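Local coordinates for conserved exported protein (PDB 3CLW), which probably hydrolyses O-glycosidic bonds of a substrate that is not known, at residues N123-F128 with Q174-N179; V70-G75 with T105-Q110; S331-L336 with P487-A492; S426-S431 with I443-E448. All blocks are in the same frame, centred on the assembly; numbering follows the deposited sequence.

Interaction 1 of 4, residues N123-F128 with Q174-N179; sequences NNFLFF and QGFHVN
Gly175 offers its carbonyl O to Asn123, whose ND2 donates along a nearly straight bond (2.9 Å, 167°) lying in the carbonyl plane. Glycine suits this position because its positive phi closes the preceding helix in a Schellman motif. Phe176 then turns a ring edge toward the face of Phe125, an offset edge-to-face pair with centroids 5.8 Å apart and planes at 81°; Met114 of helix 108-119 packs against both rings. At His177 the backbone N donates to Asn123 OD1 (2.8 Å) from above that carbonyl plane. With CG anti to the backbone N (chi1 -165°), the Asn123 amide is carried across to the turn, where OD1 and ND2 both bond. The same amide stacks flat over the imidazole, bringing ND2 within 3.9 Å of His177 CE1. His177 centres an inverse gamma turn that leads into strand 178-182, which lies parallel to 125-128 as its neighbour in the family's TIM barrel, and His177 O accepts from Phe125 N (2.9 Å). Val178, bridged to Phe125, sets CG1 over the centre of the Phe127 ring, 3.7 Å from the centroid, in a CH-pi contact, while CG2 reaches toward CZ; a compact branched residue can set both methyls on that ring. Asn179 N donates to Phe125 O. Its ND2 bonds to Asn124 OD1 (2.9 Å) and to a water that in turn donates to Asn123 O.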
loop_
_atom_site.group_PDB
_atom_site.type_symbol
_atom_site.label_atom_id
_atom_site.label_comp_id
_atom_site.label_asym_id
_atom_site.label_seq_id
_atom_site.Cartn_x
_atom_site.Cartn_y
_atom_site.Cartn_z
ATOM N N ASN A 123 -1.331 -14.950 5.214
ATOM C CA ASN A 123 0.077 -15.292 5.364
ATOM C C ASN A 123 0.835 -14.878 4.087
ATOM O O ASN A 123 1.241 -15.712 3.258
ATOM C CB ASN A 123 0.235 -16.781 5.736
ATOM C CG ASN A 123 1.626 -17.115 6.263
ATOM O OD1 ASN A 123 2.518 -16.258 6.287
ATOM N ND2 ASN A 123 1.824 -18.377 6.680
ATOM N N ASN A 124 0.981 -13.567 3.924
ATOM C CA ASN A 124 1.613 -12.990 2.769
ATOM C C ASN A 124 2.256 -11.705 3.210
ATOM O O ASN A 124 1.568 -10.708 3.443
ATOM C CB ASN A 124 0.606 -12.779 1.611
ATOM C CG ASN A 124 1.228 -12.064 0.409
ATOM O OD1 ASN A 124 2.429 -12.173 0.155
ATOM N ND2 ASN A 124 0.404 -11.336 -0.343
ATOM N N PHE A 125 3.576 -11.729 3.346
ATOM C CA PHE A 125 4.290 -10.599 3.909
ATOM C C PHE A 125 5.336 -9.978 2.962
ATOM O O PHE A 125 5.973 -10.668 2.160
ATOM C CB PHE A 125 4.943 -10.994 5.241
ATOM C CG PHE A 125 3.970 -11.476 6.285
ATOM C CD1 PHE A 125 3.673 -12.849 6.407
ATOM C CD2 PHE A 125 3.356 -10.571 7.158
ATOM C CE1 PHE A 125 2.787 -13.314 7.373
ATOM C CE2 PHE A 125 2.434 -11.036 8.143
ATOM C CZ PHE A 125 2.144 -12.406 8.237
ATOM N N LEU A 126 5.487 -8.658 3.085
ATOM C CA LEU A 126 6.565 -7.904 2.435
ATOM C C LEU A 126 7.384 -7.293 3.550
ATOM O O LEU A 126 6.811 -6.702 4.495
ATOM C CB LEU A 126 6.020 -6.826 1.486
ATOM C CG LEU A 126 7.003 -5.919 0.707
ATOM C CD1 LEU A 126 6.378 -5.378 -0.598
ATOM C CD2 LEU A 126 7.536 -4.770 1.535
ATOM N N PHE A 127 8.705 -7.465 3.468
ATOM C CA PHE A 127 9.678 -6.840 4.384
ATOM C C PHE A 127 10.296 -5.617 3.724
ATOM O O PHE A 127 10.823 -5.716 2.599
ATOM C CB PHE A 127 10.798 -7.835 4.690
ATOM C CG PHE A 127 10.460 -8.823 5.764
ATOM C CD1 PHE A 127 11.458 -9.592 6.341
ATOM C CD2 PHE A 127 9.133 -8.968 6.223
ATOM C CE1 PHE A 127 11.136 -10.492 7.354
ATOM C CE2 PHE A 127 8.815 -9.855 7.259
ATOM C CZ PHE A 127 9.816 -10.612 7.826
ATOM N N PHE A 128 10.238 -4.476 4.400
ATOM C CA PHE A 128 10.782 -3.235 3.842
ATOM C C PHE A 128 11.679 -2.521 4.848
ATOM O O PHE A 128 11.451 -2.619 6.052
ATOM C CB PHE A 128 9.697 -2.284 3.253
ATOM C CG PHE A 128 8.896 -1.514 4.289
ATOM C CD1 PHE A 128 7.799 -2.089 4.921
ATOM C CD2 PHE A 128 9.245 -0.210 4.624
ATOM C CE1 PHE A 128 7.033 -1.357 5.882
ATOM C CE2 PHE A 128 8.524 0.498 5.595
ATOM C CZ PHE A 128 7.401 -0.081 6.216
ATOM N N GLN A 174 9.987 -19.884 10.444
ATOM C CA GLN A 174 8.919 -19.808 11.421
ATOM C C GLN A 174 7.510 -19.921 10.825
ATOM O O GLN A 174 6.535 -19.739 11.532
ATOM C CB GLN A 174 9.004 -18.475 12.149
ATOM C CG GLN A 174 10.339 -18.208 12.747
ATOM C CD GLN A 174 10.401 -18.616 14.158
ATOM O OE1 GLN A 174 10.578 -19.794 14.488
ATOM N NE2 GLN A 174 10.236 -17.632 15.039
ATOM N N GLY A 175 7.393 -20.176 9.533
ATOM C CA GLY A 175 6.096 -20.351 8.930
ATOM C C GLY A 175 5.446 -19.097 8.374
ATOM O O GLY A 175 4.249 -19.115 8.060
ATOM N N PHE A 176 6.209 -18.009 8.224
ATOM C CA PHE A 176 5.646 -16.804 7.628
ATOM C C PHE A 176 6.064 -16.659 6.136
ATOM O O PHE A 176 7.247 -16.735 5.814
ATOM C CB PHE A 176 6.001 -15.558 8.439
ATOM C CG PHE A 176 5.520 -15.594 9.886
ATOM C CD1 PHE A 176 6.404 -15.942 10.920
ATOM C CD2 PHE A 176 4.202 -15.280 10.210
ATOM C CE1 PHE A 176 5.986 -15.956 12.266
ATOM C CE2 PHE A 176 3.775 -15.284 11.556
ATOM C CZ PHE A 176 4.666 -15.642 12.573
ATOM N N HIS A 177 5.110 -16.486 5.222
ATOM C CA HIS A 177 5.467 -16.407 3.774
ATOM C C HIS A 177 5.884 -14.989 3.459
ATOM O O HIS A 177 5.084 -14.184 3.049
ATOM C CB HIS A 177 4.345 -16.864 2.843
ATOM C CG HIS A 177 3.868 -18.254 3.126
ATOM N ND1 HIS A 177 2.589 -18.678 2.837
ATOM C CD2 HIS A 177 4.488 -19.308 3.712
ATOM C CE1 HIS A 177 2.447 -19.938 3.209
ATOM N NE2 HIS A 177 3.587 -20.344 3.740
ATOM N N VAL A 178 7.137 -14.684 3.742
ATOM C CA VAL A 178 7.722 -13.421 3.367
ATOM C C VAL A 178 8.073 -13.566 1.896
ATOM O O VAL A 178 9.078 -14.192 1.541
ATOM C CB VAL A 178 8.990 -13.156 4.174
ATOM C CG1 VAL A 178 9.619 -11.801 3.756
ATOM C CG2 VAL A 178 8.666 -13.249 5.679
ATOM N N ASN A 179 7.217 -13.008 1.044
ATOM C CA ASN A 179 7.350 -13.214 -0.389
ATOM C C ASN A 179 8.072 -12.088 -1.132
ATOM O O ASN A 179 8.436 -12.251 -2.301
ATOM C CB ASN A 179 5.971 -13.458 -0.996
ATOM C CG ASN A 179 5.284 -14.673 -0.393
ATOM O OD1 ASN A 179 5.928 -15.701 -0.136
ATOM N ND2 ASN A 179 3.982 -14.557 -0.147
HETATM O O HOH W 1 1.783 -16.556 0.479
#

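Interaction 2 of 4, residues V70-G75 with T105-Q110; sequences VNIGAG and TKQAGQ
Gln107 reaches across to the main chain of Asn71 and Gly73. Its CB points at the other segment, and CG stands anti to the carbonyl carbon (chi1 -57°); from there the chain runs on extended, delivering the amide beside the backbone. CD comes 3.5 Å from Gly73 N. OE1 accepts from that same Gly73 N (2.9 Å), which approaches from above the carbonyl plane, and takes a second hydrogen from a water that also donates to Gly73 O. Glycine fits here because, with no side chain, it lets OE1 lie close to the backbone. NE2 spends both hydrogens, each acceptor lying in its amide plane: one goes to Asn71 O (2.8 Å), the other to Gln110 OE1 (2.9 Å). With both ends engaged in this way, the amide's rotation is well fixed.

Gln107 is at the N-cap position of helix 108-119; Gln110, in its first turn, brings its own NE2 to Asn71 O (2.9 Å), tilted 29° from the carbonyl plane, so two side-chain amides satisfy one buried carbonyl. That NE2 also donates to Asp26 OD2, whose other oxygen accepts from Asn71 N; the carboxylate probably polarises both donors. Glutamine serves well at both positions, long enough to span the gap and able to give and accept at once. The contact ties the start of helix 108-119 to the chain emerging from strand 68-71, beside strand 125-128, at the end of the strand where barrel glycosidases generally carry their active sites.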
loop_
_atom_site.group_PDB
_atom_site.type_symbol
_atom_site.label_atom_id
_atom_site.label_comp_id
_atom_site.label_asym_id
_atom_site.label_seq_id
_atom_site.Cartn_x
_atom_site.Cartn_y
_atom_site.Cartn_z
ATOM N N VAL A 70 5.900 -5.208 6.575
ATOM C CA VAL A 70 6.660 -5.193 7.818
ATOM C C VAL A 70 7.960 -4.356 7.688
ATOM O O VAL A 70 8.806 -4.620 6.820
ATOM C CB VAL A 70 6.955 -6.651 8.274
ATOM C CG1 VAL A 70 7.861 -6.690 9.530
ATOM C CG2 VAL A 70 5.651 -7.369 8.515
ATOM N N ASN A 71 8.092 -3.350 8.547
ATOM C CA ASN A 71 9.281 -2.506 8.605
ATOM C C ASN A 71 10.400 -3.199 9.380
ATOM O O ASN A 71 10.396 -3.242 10.618
ATOM C CB ASN A 71 8.954 -1.147 9.274
ATOM C CG ASN A 71 10.128 -0.145 9.206
ATOM O OD1 ASN A 71 10.243 0.731 10.045
ATOM N ND2 ASN A 71 10.993 -0.291 8.229
ATOM N N ILE A 72 11.360 -3.735 8.633
ATOM C CA ILE A 72 12.553 -4.301 9.212
ATOM C C ILE A 72 13.401 -3.128 9.700
ATOM O O ILE A 72 13.789 -2.242 8.920
ATOM C CB ILE A 72 13.297 -5.189 8.189
ATOM C CG1 ILE A 72 12.396 -6.372 7.754
ATOM C CG2 ILE A 72 14.607 -5.677 8.754
ATOM C CD1 ILE A 72 11.909 -7.284 8.893
ATOM N N GLY A 73 13.639 -3.106 11.007
ATOM C CA GLY A 73 14.357 -2.014 11.643
ATOM C C GLY A 73 15.845 -1.904 11.325
ATOM O O GLY A 73 16.511 -2.883 11.000
ATOM N N ALA A 74 16.364 -0.700 11.497
ATOM C CA ALA A 74 17.712 -0.332 11.095
ATOM C C ALA A 74 18.476 0.045 12.353
ATOM O O ALA A 74 19.656 0.397 12.289
ATOM C CB ALA A 74 17.658 0.842 10.102
ATOM N N GLY A 75 17.786 -0.015 13.502
ATOM C CA GLY A 75 18.419 0.145 14.800
ATOM C C GLY A 75 18.599 1.573 15.277
ATOM O O GLY A 75 19.486 1.863 16.075
ATOM N N THR A 105 14.609 -11.782 18.876
ATOM C CA THR A 105 13.556 -11.481 19.852
ATOM C C THR A 105 13.165 -10.019 19.806
ATOM O O THR A 105 12.242 -9.637 20.478
ATOM C CB THR A 105 13.948 -11.784 21.309
ATOM O OG1 THR A 105 14.907 -10.812 21.727
ATOM C CG2 THR A 105 14.497 -13.221 21.495
ATOM N N LYS A 106 13.872 -9.205 19.026
ATOM C CA LYS A 106 13.533 -7.795 18.877
ATOM C C LYS A 106 12.338 -7.613 17.913
ATOM O O LYS A 106 11.904 -8.572 17.296
ATOM C CB LYS A 106 14.769 -7.034 18.387
ATOM C CG LYS A 106 15.961 -7.159 19.383
ATOM C CD LYS A 106 17.226 -6.540 18.811
ATOM C CE LYS A 106 18.275 -6.166 19.905
ATOM N NZ LYS A 106 19.496 -5.557 19.189
ATOM N N GLN A 107 11.809 -6.389 17.789
ATOM C CA GLN A 107 10.634 -6.140 16.938
ATOM C C GLN A 107 9.426 -7.024 17.360
ATOM O O GLN A 107 8.648 -7.487 16.504
ATOM C CB GLN A 107 10.987 -6.316 15.440
ATOM C CG GLN A 107 12.164 -5.384 15.021
ATOM C CD GLN A 107 12.193 -5.002 13.531
ATOM O OE1 GLN A 107 13.124 -5.358 12.823
ATOM N NE2 GLN A 107 11.198 -4.238 13.069
ATOM N N ALA A 108 9.288 -7.244 18.686
ATOM C CA ALA A 108 8.281 -8.158 19.253
ATOM C C ALA A 108 6.855 -7.743 18.913
ATOM O O ALA A 108 6.047 -8.581 18.489
ATOM C CB ALA A 108 8.455 -8.278 20.779
ATOM N N GLY A 109 6.554 -6.448 19.043
ATOM C CA GLY A 109 5.215 -5.959 18.763
ATOM C C GLY A 109 4.827 -6.239 17.313
ATOM O O GLY A 109 3.713 -6.648 17.017
ATOM N N GLN A 110 5.765 -6.016 16.408
ATOM C CA GLN A 110 5.529 -6.289 14.989
ATOM C C GLN A 110 5.388 -7.787 14.698
ATOM O O GLN A 110 4.575 -8.179 13.848
ATOM C CB GLN A 110 6.629 -5.668 14.143
ATOM C CG GLN A 110 6.546 -4.182 14.044
ATOM C CD GLN A 110 7.844 -3.608 13.507
ATOM O OE1 GLN A 110 8.742 -3.290 14.287
ATOM N NE2 GLN A 110 7.963 -3.500 12.176
HETATM O O HOH W 2 15.894 -5.546 12.120
#

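Interaction 3 of 4, residues S331-L336 with P487-A492; sequences SINLGL and PARSVA
Leu336 divides its two methyls between Val491 and Arg489, and here the packing is tight. CD2 lies 3.6 Å from Val491 CG2, the two side chains passing alongside one another and running opposite ways, and it also meets Ser490 O. CD1 sits over the centre of one face of the Arg489 guanidinium, 3.5 Å from CZ, so an aliphatic branch lids a flat cation. Ile332, a branched apolar residue on the buried side of the helix, lays its CG1 against Arg489 O (3.7 Å). These residues join helix 328-347, part of the TIM-barrel family region, to strand 490-495 of the C-terminal beta-structure; the strand opens with a G1 beta bulge, in which Arg489, at positive phi, and Ser490 stand opposite the single Asn444 on the neighbouring strand.

The polar side is looser and watery. Arg489, bent at chi2 and chi3 (-64° and -75°), curls back so that NH2 donates to Asn333 OD1 (2.9 Å). The oxygen lies in the guanidinium plane, whereas the donor stands above the plane of the amide carbonyl. One water links Asn333 OD1 to Arg489 NE, and another links Asn333 O to Arg489 NH2. Elsewhere NH1 bonds to Tyr445 O, and the cation makes a cation-pi contact with Tyr445.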
loop_
_atom_site.group_PDB
_atom_site.type_symbol
_atom_site.label_atom_id
_atom_site.label_comp_id
_atom_site.label_asym_id
_atom_site.label_seq_id
_atom_site.Cartn_x
_atom_site.Cartn_y
_atom_site.Cartn_z
ATOM N N SER A 331 -15.357 13.266 7.006
ATOM C CA SER A 331 -15.048 11.845 7.111
ATOM C C SER A 331 -15.309 11.040 5.835
ATOM O O SER A 331 -14.411 10.319 5.362
ATOM C CB SER A 331 -15.751 11.241 8.314
ATOM O OG SER A 331 -15.043 11.615 9.480
ATOM N N ILE A 332 -16.518 11.163 5.284
ATOM C CA ILE A 332 -16.859 10.519 4.012
ATOM C C ILE A 332 -16.130 11.134 2.778
ATOM O O ILE A 332 -15.920 10.461 1.767
ATOM C CB ILE A 332 -18.402 10.428 3.812
ATOM C CG1 ILE A 332 -18.788 9.530 2.640
ATOM C CG2 ILE A 332 -19.030 11.793 3.643
ATOM C CD1 ILE A 332 -18.421 8.058 2.841
ATOM N N ASN A 333 -15.779 12.417 2.864
ATOM C CA ASN A 333 -15.016 13.079 1.816
ATOM C C ASN A 333 -13.637 12.438 1.674
ATOM O O ASN A 333 -13.150 12.224 0.556
ATOM C CB ASN A 333 -14.854 14.562 2.107
ATOM C CG ASN A 333 -16.133 15.369 1.892
ATOM O OD1 ASN A 333 -17.109 14.930 1.278
ATOM N ND2 ASN A 333 -16.115 16.583 2.408
ATOM N N LEU A 334 -13.018 12.147 2.818
ATOM C CA LEU A 334 -11.733 11.466 2.854
ATOM C C LEU A 334 -11.859 10.048 2.311
ATOM O O LEU A 334 -11.043 9.637 1.466
ATOM C CB LEU A 334 -11.174 11.449 4.261
ATOM C CG LEU A 334 -10.727 12.803 4.816
ATOM C CD1 LEU A 334 -10.519 12.691 6.327
ATOM C CD2 LEU A 334 -9.456 13.250 4.105
ATOM N N GLY A 335 -12.890 9.321 2.768
ATOM C CA GLY A 335 -13.158 7.989 2.258
ATOM C C GLY A 335 -13.338 7.918 0.736
ATOM O O GLY A 335 -12.792 7.034 0.078
ATOM N N LEU A 336 -14.114 8.847 0.174
ATOM C CA LEU A 336 -14.313 8.903 -1.277
ATOM C C LEU A 336 -13.093 9.427 -2.034
ATOM O O LEU A 336 -12.832 8.969 -3.128
ATOM C CB LEU A 336 -15.534 9.742 -1.637
ATOM C CG LEU A 336 -16.916 9.267 -1.197
ATOM C CD1 LEU A 336 -17.847 10.463 -1.172
ATOM C CD2 LEU A 336 -17.467 8.174 -2.093
ATOM N N PRO A 487 -26.429 5.906 -3.970
ATOM C CA PRO A 487 -26.617 7.176 -3.247
ATOM C C PRO A 487 -25.534 8.161 -3.644
ATOM O O PRO A 487 -24.439 7.742 -4.029
ATOM C CB PRO A 487 -26.443 6.777 -1.775
ATOM C CG PRO A 487 -26.670 5.280 -1.757
ATOM C CD PRO A 487 -26.111 4.795 -3.055
ATOM N N ALA A 488 -25.841 9.451 -3.594
ATOM C CA ALA A 488 -24.823 10.474 -3.795
ATOM C C ALA A 488 -23.737 10.250 -2.759
ATOM O O ALA A 488 -24.034 9.823 -1.643
ATOM C CB ALA A 488 -25.413 11.830 -3.599
ATOM N N ARG A 489 -22.489 10.506 -3.142
ATOM C CA ARG A 489 -21.346 10.455 -2.226
ATOM C C ARG A 489 -21.145 9.084 -1.495
ATOM O O ARG A 489 -20.964 9.009 -0.259
ATOM C CB ARG A 489 -21.408 11.653 -1.271
ATOM C CG ARG A 489 -21.521 13.001 -2.008
ATOM C CD ARG A 489 -20.267 13.273 -2.843
ATOM N NE ARG A 489 -19.158 13.662 -1.978
ATOM C CZ ARG A 489 -17.891 13.770 -2.359
ATOM N NH1 ARG A 489 -17.545 13.524 -3.614
ATOM N NH2 ARG A 489 -16.964 14.121 -1.468
ATOM N N SER A 490 -21.148 8.019 -2.298
ATOM C CA SER A 490 -21.116 6.654 -1.795
ATOM C C SER A 490 -20.168 5.768 -2.576
ATOM O O SER A 490 -19.852 6.067 -3.730
ATOM C CB SER A 490 -22.508 6.045 -1.913
ATOM O OG SER A 490 -22.834 5.743 -3.264
ATOM N N VAL A 491 -19.745 4.667 -1.950
ATOM C CA VAL A 491 -19.115 3.562 -2.655
ATOM C C VAL A 491 -19.952 2.302 -2.477
ATOM O O VAL A 491 -20.315 1.952 -1.363
ATOM C CB VAL A 491 -17.681 3.301 -2.159
ATOM C CG1 VAL A 491 -16.968 2.375 -3.126
ATOM C CG2 VAL A 491 -16.928 4.600 -2.024
ATOM N N ALA A 492 -20.290 1.637 -3.571
ATOM C CA ALA A 492 -21.058 0.372 -3.507
ATOM C C ALA A 492 -20.238 -0.747 -4.084
ATOM O O ALA A 492 -19.600 -0.571 -5.118
ATOM C CB ALA A 492 -22.368 0.478 -4.278
HETATM O O HOH W 3 -13.989 13.797 -1.618
HETATM O O HOH W 4 -19.643 14.713 0.929
#

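Interaction 4 of 4, residues S426-S431 with I443-E448; sequences SLMISS and INYSKE
Ser426 O is gripped by two backbone donors in succession: Tyr445 N, at a short 2.6 Å, and, weakly, Ser446 N at 3.4 Å. Beyond it the strands pair regularly. Met428 and Ile443 form an antiparallel hydrogen-bonded pair, Met428 N giving to Ile443 O at 2.9 Å and Ile443 N to Met428 O. Leu427 and Asn444 make the non-hydrogen-bonded pair, in which Leu427 CA lies 3.3 Å from Ile443 O in a C-H...O contact. Met428 and Ile443 share one face, CB against CD1. The methionine is bent at its last torsion (chi3 -88°), which swings CE to 4.0 Å from Tyr445 CD1 as the two side chains run side by side; its flexible thioether adapts readily to an aromatic neighbour.

Asn444 shapes the exit from the strand. Its OD1 accepts Ser446 OG (2.8 Å) in plane on a lone pair, and its ND2 donates to Glu448 O as well as to Leu486 O. Ser446 OG in turn accepts from Glu448 N, an ST turn, so a small hydroxyl both gives and takes. Tyr445 OH bonds outside to Glu321.

The pair belongs to the hairpin of strands 427-433 and 438-444, flanked by strands 408-414 and 490-495. Helix 328-347 covers Met428 and Tyr445, while Leu427, on the other face, packs on Phe8 of strand 6-25.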
loop_
_atom_site.group_PDB
_atom_site.type_symbol
_atom_site.label_atom_id
_atom_site.label_comp_id
_atom_site.label_asym_id
_atom_site.label_seq_id
_atom_site.Cartn_x
_atom_site.Cartn_y
_atom_site.Cartn_z
ATOM N N SER A 426 -17.644 12.342 -11.209
ATOM C CA SER A 426 -19.011 11.826 -11.223
ATOM C C SER A 426 -19.099 10.364 -10.769
ATOM O O SER A 426 -19.331 10.105 -9.587
ATOM C CB SER A 426 -19.685 12.054 -12.590
ATOM O OG SER A 426 -19.016 11.384 -13.651
ATOM N N LEU A 427 -18.902 9.417 -11.686
ATOM C CA LEU A 427 -19.148 8.015 -11.400
ATOM C C LEU A 427 -18.035 7.088 -11.931
ATOM O O LEU A 427 -17.763 7.049 -13.149
ATOM C CB LEU A 427 -20.507 7.609 -11.954
ATOM C CG LEU A 427 -20.927 6.157 -11.736
ATOM C CD1 LEU A 427 -21.464 5.928 -10.316
ATOM C CD2 LEU A 427 -21.954 5.734 -12.761
ATOM N N MET A 428 -17.408 6.352 -11.005
ATOM C CA MET A 428 -16.285 5.454 -11.305
ATOM C C MET A 428 -16.699 4.033 -10.973
ATOM O O MET A 428 -17.264 3.769 -9.911
ATOM C CB MET A 428 -15.033 5.847 -10.506
ATOM C CG MET A 428 -14.343 7.154 -10.949
ATOM S SD MET A 428 -13.148 7.779 -9.746
ATOM C CE MET A 428 -14.247 8.761 -8.760
ATOM N N ILE A 429 -16.437 3.108 -11.884
ATOM C CA ILE A 429 -16.863 1.758 -11.687
ATOM C C ILE A 429 -15.932 0.815 -12.429
ATOM O O ILE A 429 -15.462 1.131 -13.521
ATOM C CB ILE A 429 -18.371 1.605 -12.034
ATOM C CG1 ILE A 429 -18.827 0.147 -11.961
ATOM C CG2 ILE A 429 -18.636 2.156 -13.380
ATOM C CD1 ILE A 429 -20.334 -0.002 -11.956
ATOM N N SER A 430 -15.648 -0.326 -11.790
ATOM C CA SER A 430 -14.677 -1.317 -12.272
ATOM C C SER A 430 -15.154 -2.682 -11.822
ATOM O O SER A 430 -15.916 -2.774 -10.866
ATOM C CB SER A 430 -13.262 -1.024 -11.712
ATOM O OG SER A 430 -13.251 -0.964 -10.277
ATOM N N SER A 431 -14.722 -3.735 -12.516
ATOM C CA SER A 431 -15.131 -5.102 -12.187
ATOM C C SER A 431 -13.976 -6.085 -12.175
ATOM O O SER A 431 -12.953 -5.842 -12.810
ATOM C CB SER A 431 -16.231 -5.586 -13.142
ATOM O OG SER A 431 -17.353 -4.734 -13.085
ATOM N N ILE A 443 -18.165 4.000 -7.525
ATOM C CA ILE A 443 -18.076 5.208 -6.709
ATOM C C ILE A 443 -18.977 6.264 -7.280
ATOM O O ILE A 443 -18.795 6.666 -8.436
ATOM C CB ILE A 443 -16.641 5.791 -6.647
ATOM C CG1 ILE A 443 -15.636 4.705 -6.261
ATOM C CG2 ILE A 443 -16.593 7.004 -5.688
ATOM C CD1 ILE A 443 -14.197 5.115 -6.496
ATOM N N ASN A 444 -19.929 6.721 -6.462
ATOM C CA ASN A 444 -20.738 7.879 -6.803
ATOM C C ASN A 444 -20.171 9.152 -6.171
ATOM O O ASN A 444 -20.479 9.501 -5.015
ATOM C CB ASN A 444 -22.208 7.674 -6.422
ATOM C CG ASN A 444 -23.112 8.783 -6.976
ATOM O OD1 ASN A 444 -22.635 9.805 -7.465
ATOM N ND2 ASN A 444 -24.411 8.578 -6.895
ATOM N N TYR A 445 -19.349 9.852 -6.955
ATOM C CA TYR A 445 -18.589 10.991 -6.452
ATOM C C TYR A 445 -19.437 12.245 -6.474
ATOM O O TYR A 445 -19.084 13.240 -5.840
ATOM C CB TYR A 445 -17.314 11.201 -7.278
ATOM C CG TYR A 445 -16.194 11.848 -6.503
ATOM C CD1 TYR A 445 -15.379 11.084 -5.665
ATOM C CD2 TYR A 445 -15.956 13.220 -6.590
ATOM C CE1 TYR A 445 -14.353 11.650 -4.945
ATOM C CE2 TYR A 445 -14.941 13.811 -5.851
ATOM C CZ TYR A 445 -14.129 13.005 -5.036
ATOM O OH TYR A 445 -13.105 13.555 -4.294
ATOM N N SER A 446 -20.545 12.198 -7.220
ATOM C CA SER A 446 -21.409 13.363 -7.417
ATOM C C SER A 446 -22.308 13.565 -6.205
ATOM O O SER A 446 -22.426 12.674 -5.348
ATOM C CB SER A 446 -22.287 13.170 -8.660
ATOM O OG SER A 446 -23.374 12.299 -8.364
ATOM N N LYS A 447 -22.960 14.724 -6.151
ATOM C CA LYS A 447 -23.933 15.032 -5.095
ATOM C C LYS A 447 -25.358 14.591 -5.419
ATOM O O LYS A 447 -26.300 14.930 -4.684
ATOM C CB LYS A 447 -23.929 16.522 -4.783
ATOM C CG LYS A 447 -22.751 16.989 -3.973
ATOM C CD LYS A 447 -22.685 18.505 -3.976
ATOM C CE LYS A 447 -21.842 19.022 -5.133
ATOM N NZ LYS A 447 -21.254 20.357 -4.789
ATOM N N GLU A 448 -25.517 13.808 -6.480
ATOM C CA GLU A 448 -26.826 13.320 -6.886
ATOM C C GLU A 448 -26.886 11.800 -6.863
ATOM O O GLU A 448 -25.976 11.132 -7.353
ATOM C CB GLU A 448 -27.180 13.825 -8.301
#

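Interactions 1 and 2 belong to the barrel and touch, since strand 125-128 lies beside strand 68-71; interactions 3 and 4 meet on the other side of the chain's centre, where strands 438-444 and 490-495 are neighbours. The two groups stand 33 to 40 Å apart between centres. Interaction 2 is buried throughout and works by side-chain amides on backbone groups, whereas interaction 1 mixes parallel strand pairing and aromatic packing with a more exposed polar edge. Interaction 4, partly buried, is mainly antiparallel backbone bonding within one hairpin. Interaction 3, buried but with a hydrated rim, joins a helix to a strand distant in sequence, through leucine packing and an arginine that also reaches Tyr445 of interaction 4.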